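Local atomic coordinates of trans-isoprenyl diphosphate synthase (Caulobacter crescentus, PDB entry 3OYR), a protein that probably makes all-trans-octaprenyl diphosphate, precursor of the isoprenoid quinone side chain, by adding isopentenyl units to farnesyl diphosphate with the help of magnesium. Residues Leu177-Ala182 and Gly255-Pro260; Asp232-Tyr237 and Gly301-Thr306. One frame throughout, in Å; residues are numbered along the deposited sequence.

Interaction 1. Residues Leu177-Ala182 and Gly255-Pro260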
ATOM      1  N   LEU B 177      -9.177  18.432 -20.617  1.00 76.03           N
ATOM      2  CA  LEU B 177      -8.219  19.331 -21.286  1.00 77.11           C
ATOM      3  C   LEU B 177      -8.049  20.708 -20.636  1.00 74.88           C
ATOM      4  O   LEU B 177      -7.097  21.434 -20.944  1.00 74.01           O
ATOM      5  CB  LEU B 177      -8.533  19.479 -22.787  1.00 82.14           C
ATOM      6  CG  LEU B 177      -9.913  19.140 -23.362  1.00 88.54           C
ATOM      7  CD1 LEU B 177     -10.342  20.155 -24.414  1.00 95.02           C
ATOM      8  CD2 LEU B 177      -9.910  17.736 -23.944  1.00 91.78           C
ATOM      9  N   ASN B 178      -8.952  21.065 -19.729  1.00 73.08           N
ATOM     10  CA  ASN B 178      -8.792  22.307 -18.991  1.00 75.79           C
ATOM     11  C   ASN B 178      -8.054  22.100 -17.660  1.00 73.30           C
ATOM     12  O   ASN B 178      -8.416  22.659 -16.617  1.00 73.05           O
ATOM     13  CB  ASN B 178     -10.130  23.020 -18.811  1.00 80.47           C
ATOM     14  CG  ASN B 178     -10.021  24.519 -19.061  1.00 92.32           C
ATOM     15  OD1 ASN B 178      -9.570  24.957 -20.128  1.00 93.21           O
ATOM     16  ND2 ASN B 178     -10.431  25.314 -18.074  1.00 96.11           N
ATOM     17  N   LEU B 179      -7.015  21.272 -17.722  1.00 64.32           N
ATOM     18  CA  LEU B 179      -6.088  21.082 -16.629  1.00 56.93           C
ATOM     19  C   LEU B 179      -5.040  22.189 -16.712  1.00 49.13           C
ATOM     20  O   LEU B 179      -4.457  22.433 -17.770  1.00 48.48           O
ATOM     21  CB  LEU B 179      -5.438  19.695 -16.748  1.00 56.44           C
ATOM     22  CG  LEU B 179      -4.252  19.325 -15.850  1.00 54.78           C
ATOM     23  CD1 LEU B 179      -4.723  19.100 -14.431  1.00 57.95           C
ATOM     24  CD2 LEU B 179      -3.552  18.082 -16.360  1.00 48.76           C
ATOM     25  N   SER B 180      -4.809  22.878 -15.605  1.00 45.65           N
ATOM     26  CA  SER B 180      -3.795  23.926 -15.594  1.00 44.51           C
ATOM     27  C   SER B 180      -2.419  23.315 -15.379  1.00 45.88           C
ATOM     28  O   SER B 180      -2.299  22.176 -14.930  1.00 45.79           O
ATOM     29  CB  SER B 180      -4.089  24.980 -14.519  1.00 46.58           C
ATOM     30  OG  SER B 180      -3.805  24.480 -13.226  1.00 51.84           O
ATOM     31  N   GLN B 181      -1.395  24.088 -15.718  1.00 48.19           N
ATOM     32  CA  GLN B 181      -0.011  23.724 -15.515  1.00 53.09           C
ATOM     33  C   GLN B 181       0.289  23.594 -14.013  1.00 54.53           C
ATOM     34  O   GLN B 181       1.060  22.721 -13.609  1.00 56.93           O
ATOM     35  CB  GLN B 181       0.883  24.776 -16.179  1.00 53.18           C
ATOM     36  CG  GLN B 181       2.389  24.526 -16.083  1.00 63.69           C
ATOM     37  CD  GLN B 181       3.180  25.201 -17.199  1.00 70.73           C
ATOM     38  OE1 GLN B 181       4.372  25.473 -17.050  1.00 74.32           O
ATOM     39  NE2 GLN B 181       2.519  25.464 -18.325  1.00 75.64           N
ATOM     40  N   ALA B 182      -0.346  24.444 -13.203  1.00 49.28           N
ATOM     41  CA  ALA B 182      -0.130  24.465 -11.763  1.00 48.26           C
ATOM     42  C   ALA B 182      -0.646  23.191 -11.081  1.00 45.49           C
ATOM     43  O   ALA B 182       0.047  22.620 -10.240  1.00 45.97           O
ATOM     44  CB  ALA B 182      -0.744  25.713 -11.140  1.00 43.73           C
ATOM     45  N   GLY B 255      -6.284   9.004 -22.062  1.00 51.30           N
ATOM     46  CA  GLY B 255      -6.953  10.307 -22.039  1.00 52.15           C
ATOM     47  C   GLY B 255      -6.406  11.173 -20.924  1.00 46.38           C
ATOM     48  O   GLY B 255      -7.104  12.031 -20.377  1.00 42.45           O
ATOM     49  N   LYS B 256      -5.137  10.937 -20.604  1.00 49.46           N
ATOM     50  CA  LYS B 256      -4.453  11.615 -19.519  1.00 46.30           C
ATOM     51  C   LYS B 256      -3.663  12.818 -20.031  1.00 46.63           C
ATOM     52  O   LYS B 256      -2.704  12.675 -20.792  1.00 51.92           O
ATOM     53  CB  LYS B 256      -3.541  10.624 -18.785  1.00 49.31           C
ATOM     54  CG  LYS B 256      -2.922  11.153 -17.504  1.00 44.01           C
ATOM     55  CD  LYS B 256      -2.859  10.066 -16.444  1.00 54.51           C
ATOM     56  CE  LYS B 256      -1.627   9.209 -16.555  1.00 49.45           C
ATOM     57  NZ  LYS B 256      -1.710   8.070 -15.608  1.00 44.80           N
ATOM     58  N   ALA B 257      -4.080  14.002 -19.596  1.00 45.18           N
ATOM     59  CA  ALA B 257      -3.413  15.238 -19.945  1.00 45.30           C
ATOM     60  C   ALA B 257      -2.151  15.404 -19.125  1.00 49.24           C
ATOM     61  O   ALA B 257      -2.154  15.316 -17.885  1.00 53.94           O
ATOM     62  CB  ALA B 257      -4.340  16.436 -19.746  1.00 45.41           C
ATOM     63  N   THR B 258      -1.060  15.616 -19.837  1.00 45.63           N
ATOM     64  CA  THR B 258       0.203  15.947 -19.221  1.00 39.12           C
ATOM     65  C   THR B 258       0.668  17.205 -19.923  1.00 40.27           C
ATOM     66  O   THR B 258       0.106  17.589 -20.959  1.00 39.68           O
ATOM     67  CB  THR B 258       1.215  14.826 -19.429  1.00 34.02           C
ATOM     68  OG1 THR B 258       1.426  14.638 -20.822  1.00 36.01           O
ATOM     69  CG2 THR B 258       0.706  13.508 -18.842  1.00 41.22           C
ATOM     70  N   LEU B 259       1.678  17.847 -19.355  1.00 35.31           N
ATOM     71  CA  LEU B 259       2.229  19.071 -19.895  1.00 40.58           C
ATOM     72  C   LEU B 259       2.551  19.077 -21.414  1.00 42.76           C
ATOM     73  O   LEU B 259       2.166  20.031 -22.078  1.00 41.86           O
ATOM     74  CB  LEU B 259       3.418  19.554 -19.055  1.00 39.87           C
ATOM     75  CG  LEU B 259       3.886  20.977 -19.338  1.00 36.84           C
ATOM     76  CD1 LEU B 259       2.842  21.977 -18.851  1.00 32.78           C
ATOM     77  CD2 LEU B 259       5.244  21.229 -18.726  1.00 35.43           C
ATOM     78  N   PRO B 260       3.227  18.030 -21.970  1.00 45.12           N
ATOM     79  CA  PRO B 260       3.482  18.118 -23.425  1.00 46.56           C
ATOM     80  C   PRO B 260       2.209  18.333 -24.244  1.00 49.31           C
ATOM     81  O   PRO B 260       2.205  19.159 -25.168  1.00 50.23           O
ATOM     82  CB  PRO B 260       4.094  16.760 -23.768  1.00 46.52           C
ATOM     83  CG  PRO B 260       4.675  16.270 -22.509  1.00 49.52           C
ATOM     84  CD  PRO B 260       3.861  16.831 -21.386  1.00 46.02           C
TER
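Leu-179 brings its CD2 methyl up to Ala-257, 3.5 Å from the carbonyl O and 3.8 Å from the CB methyl of that residue. The torsion that sets CG anti to the backbone N (chi1 170°) carries the isobutyl group across to the other extended piece of chain, and the single methyl of Ala-257 suits the place because it admits the leucine branch this closely. Both residues are buried, and the backbone of Ala-257 is itself hydrogen-bonded to Ser-174. The two pieces then run into the helices 181-206 and 259-267, in the all-helical fold of the FPP/GGPP synthase family. Ser-180 N-caps the first of them, its OG bonded to the backbone N of Val-183, while Lys-256, whose CB points away from the other segment, forms salt bridges with Asp-109 of the DDxxD motif and with Glu-254. The second meeting point is no more distant but opens to solvent on the side of Gln-181. Here the extended chain of Gln-181 lies obliquely over one branch of Leu-259, whose CD1 is 3.5 Å from NE2 and 3.8 Å from CG of the glutamine, with no hydrogen bond between the segments. Leu-259 is buried, also touching Leu-230, Tyr-184 and Leu-309, as befits a leucine; Gln-181 suits its exposed place, being polar yet long enough to lie over a leucine methyl.

Interaction 2. Residues Asp232-Tyr237 and Gly301-Thr306. With CA (calcium ion), chain F; DMA (dimethylallyl diphosphate), chain D.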
ATOM      1  N   ASP B 232       9.943  12.015 -18.217  1.00 30.72           N
ATOM      2  CA  ASP B 232       9.110  10.828 -18.402  1.00 29.82           C
ATOM      3  C   ASP B 232       7.861  11.129 -19.218  1.00 32.49           C
ATOM      4  O   ASP B 232       7.488  10.355 -20.108  1.00 35.52           O
ATOM      5  CB  ASP B 232       8.700  10.208 -17.061  1.00 30.07           C
ATOM      6  CG  ASP B 232       7.959   8.906 -17.239  1.00 39.26           C
ATOM      7  OD1 ASP B 232       6.694   8.923 -17.241  1.00 33.59           O
ATOM      8  OD2 ASP B 232       8.639   7.871 -17.430  1.00 37.71           O
ATOM      9  N   ASP B 233       7.210  12.252 -18.911  1.00 34.41           N
ATOM     10  CA  ASP B 233       6.036  12.684 -19.657  1.00 34.57           C
ATOM     11  C   ASP B 233       6.360  12.990 -21.130  1.00 38.05           C
ATOM     12  O   ASP B 233       5.588  12.625 -22.017  1.00 36.81           O
ATOM     13  CB  ASP B 233       5.356  13.867 -18.960  1.00 31.09           C
ATOM     14  CG  ASP B 233       4.613  13.445 -17.680  1.00 42.12           C
ATOM     15  OD1 ASP B 233       4.524  12.231 -17.380  1.00 38.15           O
ATOM     16  OD2 ASP B 233       4.107  14.329 -16.968  1.00 47.70           O
ATOM     17  N   ALA B 234       7.502  13.628 -21.383  1.00 36.45           N
ATOM     18  CA  ALA B 234       7.971  13.871 -22.750  1.00 37.62           C
ATOM     19  C   ALA B 234       8.312  12.569 -23.473  1.00 42.75           C
ATOM     20  O   ALA B 234       7.973  12.411 -24.646  1.00 37.23           O
ATOM     21  CB  ALA B 234       9.178  14.814 -22.765  1.00 33.63           C
ATOM     22  N   LEU B 235       8.985  11.652 -22.769  1.00 38.81           N
ATOM     23  CA  LEU B 235       9.294  10.312 -23.298  1.00 39.72           C
ATOM     24  C   LEU B 235       8.054   9.499 -23.683  1.00 38.36           C
ATOM     25  O   LEU B 235       8.117   8.642 -24.559  1.00 41.22           O
ATOM     26  CB  LEU B 235      10.183   9.513 -22.323  1.00 33.39           C
ATOM     27  CG  LEU B 235      11.671   9.848 -22.363  1.00 37.58           C
ATOM     28  CD1 LEU B 235      12.417   9.121 -21.263  1.00 33.63           C
ATOM     29  CD2 LEU B 235      12.279   9.519 -23.737  1.00 39.64           C
ATOM     30  N   ASP B 236       6.923   9.777 -23.048  1.00 38.30           N
ATOM     31  CA  ASP B 236       5.698   9.068 -23.375  1.00 37.50           C
ATOM     32  C   ASP B 236       5.249   9.324 -24.820  1.00 41.53           C
ATOM     33  O   ASP B 236       4.666   8.454 -25.464  1.00 38.86           O
ATOM     34  CB  ASP B 236       4.577   9.428 -22.413  1.00 34.92           C
ATOM     35  CG  ASP B 236       3.591   8.274 -22.216  1.00 43.38           C
ATOM     36  OD1 ASP B 236       3.992   7.228 -21.662  1.00 41.65           O
ATOM     37  OD2 ASP B 236       2.420   8.413 -22.618  1.00 38.79           O
ATOM     38  N   TYR B 237       5.524  10.521 -25.318  1.00 39.92           N
ATOM     39  CA  TYR B 237       5.231  10.844 -26.705  1.00 40.66           C
ATOM     40  C   TYR B 237       6.420  10.550 -27.614  1.00 39.10           C
ATOM     41  O   TYR B 237       6.256   9.914 -28.648  1.00 48.88           O
ATOM     42  CB  TYR B 237       4.755  12.300 -26.829  1.00 38.84           C
ATOM     43  CG  TYR B 237       3.362  12.494 -26.269  1.00 35.98           C
ATOM     44  CD1 TYR B 237       2.240  12.214 -27.050  1.00 44.96           C
ATOM     45  CD2 TYR B 237       3.161  12.911 -24.949  1.00 33.73           C
ATOM     46  CE1 TYR B 237       0.959  12.364 -26.551  1.00 33.77           C
ATOM     47  CE2 TYR B 237       1.875  13.075 -24.442  1.00 35.36           C
ATOM     48  CZ  TYR B 237       0.778  12.795 -25.265  1.00 39.58           C
ATOM     49  OH  TYR B 237      -0.503  12.938 -24.810  1.00 37.01           O
ATOM     50  N   GLY B 301       6.988  22.175 -30.858  1.00 53.26           N
ATOM     51  CA  GLY B 301       8.054  22.456 -29.892  1.00 50.60           C
ATOM     52  C   GLY B 301       7.645  22.187 -28.452  1.00 49.02           C
ATOM     53  O   GLY B 301       8.349  22.585 -27.519  1.00 50.99           O
ATOM     54  N   ALA B 302       6.510  21.507 -28.277  1.00 47.04           N
ATOM     55  CA  ALA B 302       5.928  21.262 -26.962  1.00 44.83           C
ATOM     56  C   ALA B 302       6.743  20.254 -26.175  1.00 44.94           C
ATOM     57  O   ALA B 302       6.863  20.379 -24.961  1.00 46.54           O
ATOM     58  CB  ALA B 302       4.509  20.793 -27.088  1.00 41.82           C
ATOM     59  N   LEU B 303       7.285  19.261 -26.874  1.00 45.10           N
ATOM     60  CA  LEU B 303       8.256  18.339 -26.305  1.00 47.56           C
ATOM     61  C   LEU B 303       9.505  19.089 -25.825  1.00 50.88           C
ATOM     62  O   LEU B 303       9.987  18.843 -24.716  1.00 50.34           O
ATOM     63  CB  LEU B 303       8.619  17.259 -27.325  1.00 48.70           C
ATOM     64  CG  LEU B 303       9.343  15.982 -26.865  1.00 61.85           C
ATOM     65  CD1 LEU B 303       8.763  14.767 -27.572  1.00 61.08           C
ATOM     66  CD2 LEU B 303      10.867  16.052 -27.069  1.00 61.13           C
ATOM     67  N   ASP B 304      10.010  20.011 -26.644  1.00 50.50           N
ATOM     68  CA  ASP B 304      11.216  20.766 -26.288  1.00 52.61           C
ATOM     69  C   ASP B 304      11.021  21.662 -25.078  1.00 43.87           C
ATOM     70  O   ASP B 304      11.887  21.720 -24.206  1.00 47.32           O
ATOM     71  CB  ASP B 304      11.751  21.570 -27.479  1.00 55.93           C
ATOM     72  CG  ASP B 304      12.480  20.698 -28.490  1.00 73.50           C
ATOM     73  OD1 ASP B 304      12.376  20.987 -29.704  1.00 86.16           O
ATOM     74  OD2 ASP B 304      13.151  19.721 -28.076  1.00 79.98           O
ATOM     75  N   ALA B 305       9.882  22.348 -25.032  1.00 37.27           N
ATOM     76  CA  ALA B 305       9.534  23.239 -23.920  1.00 37.37           C
ATOM     77  C   ALA B 305       9.395  22.489 -22.568  1.00 37.44           C
ATOM     78  O   ALA B 305       9.802  23.008 -21.527  1.00 41.59           O
ATOM     79  CB  ALA B 305       8.268  24.031 -24.242  1.00 29.33           C
ATOM     80  N   THR B 306       8.844  21.273 -22.609  1.00 40.79           N
ATOM     81  CA  THR B 306       8.774  20.362 -21.456  1.00 32.74           C
ATOM     82  C   THR B 306      10.169  20.049 -20.907  1.00 37.28           C
ATOM     83  O   THR B 306      10.419  20.167 -19.691  1.00 32.57           O
ATOM     84  CB  THR B 306       8.063  19.044 -21.847  1.00 39.26           C
ATOM     85  OG1 THR B 306       6.751  19.336 -22.341  1.00 34.41           O
ATOM     86  CG2 THR B 306       7.928  18.103 -20.642  1.00 37.03           C
TER
HETATM   87 CA    CA F 338       4.747   7.986 -17.909  1.00 39.99          CA
HETATM   88  C1  DMA D 336       8.556   4.692 -13.290  1.00 34.07           C
HETATM   89  O1  DMA D 336       9.821   4.874 -12.638  1.00 31.76           O
HETATM   90  C2  DMA D 336       7.804   5.586 -12.370  1.00 40.81           C
HETATM   91  C3  DMA D 336       7.598   6.878 -12.641  1.00 44.64           C
HETATM   92  C4  DMA D 336       7.986   7.512 -13.951  1.00 35.88           C
HETATM   93  C5  DMA D 336       6.917   7.686 -11.581  1.00 37.87           C
HETATM   94  PA  DMA D 336      11.272   4.610 -13.268  1.00 35.52           P
HETATM   95  O1A DMA D 336      12.364   4.974 -12.283  1.00 24.76           O
HETATM   96  O2A DMA D 336      11.336   5.292 -14.606  1.00 32.14           O
HETATM   97  O3A DMA D 336      11.113   3.006 -13.446  1.00 29.24           O
HETATM   98  PB  DMA D 336      12.205   1.825 -13.218  1.00 31.19           P
HETATM   99  O1B DMA D 336      12.247   1.575 -11.722  1.00 35.06           O
HETATM  100  O2B DMA D 336      11.462   0.751 -13.984  1.00 34.15           O
HETATM  101  O3B DMA D 336      13.529   2.249 -13.795  1.00 33.39           O
HETATM  102  O   HOH W   1       5.862   7.493 -19.963  1.00 35.39           O
HETATM  103  O   HOH W   2       4.052  10.104 -18.626  1.00 40.34           O
HETATM  104  O   HOH W   3       2.816   7.031 -18.993  1.00 35.07           O
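The CB methyl of Ala-234 points at the helix 302-320 and meets two side chains there, one a turn on from the other: CG of Leu-303 at 4.3 Å and CG2 of Thr-306 at 4.1 Å. With CG anti to the backbone N (chi1 -165°), Leu-303 swings its branch over to helix 211-238, where CD1 settles 3.8 Å from the backbone O of Ala-234. Alanine suits this position because its small side chain lets the two backbones come close. Thr-306 is turned so that its two branches do different work. With OG1 anti to the carbonyl carbon (chi1 -58°), the hydroxyl bends back to donate to Ala-302 O at 2.8 Å, with a C=O...donor angle of 151°, while CG2 faces the alanine. Ala-302 O also takes the amide of Thr-306, the two donors arriving from opposite faces of its carbonyl plane. Putting an alanine in place of Thr-306 removes CG2 and OG1, which would probably open a gap beside the Ala-234 methyl and leave Ala-302 O with the backbone amide but no hydroxyl donor. The helix 211-238 thus turns apolar atoms to this neighbour and carboxylates to the active site. Asp-232 OD1 binds calcium at 2.3 Å, and its OD2, in a salt bridge with Lys-246, lies 3.6 Å from C4 of dimethylallyl diphosphate. Asp-236 approaches the metal through water, its OD1 accepting from a calcium-bound molecule at 2.5 Å. Asp-232, Asp-233 and Asp-236 form the second aspartate-rich motif characteristic of trans-prenyl diphosphate synthases.

Both contacts are largely buried, yet only interaction 1 has an exposed member, Gln-181; at interaction 2 the least buried of the touching residues, Leu-303, is partly exposed. Interaction 1 joins the extended approaches and first turns of two helices, whereas interaction 2 packs one helix on another. Neither is held by a hydrogen bond between its segments. They use different helices but touch: Pro-260 of interaction 1 packs on Thr-306, with its CG 3.8 Å from Asp-233 O, and Leu-309 of the helix 302-320 receives Gln-181 and Leu-259. The centres of interactions 1 and 2 lie about 12 Å apart, and their segments interleave along the chain. Charged chemistry lies beside this packing, with Lys-256 near one aspartate motif and Asp-232 within the other.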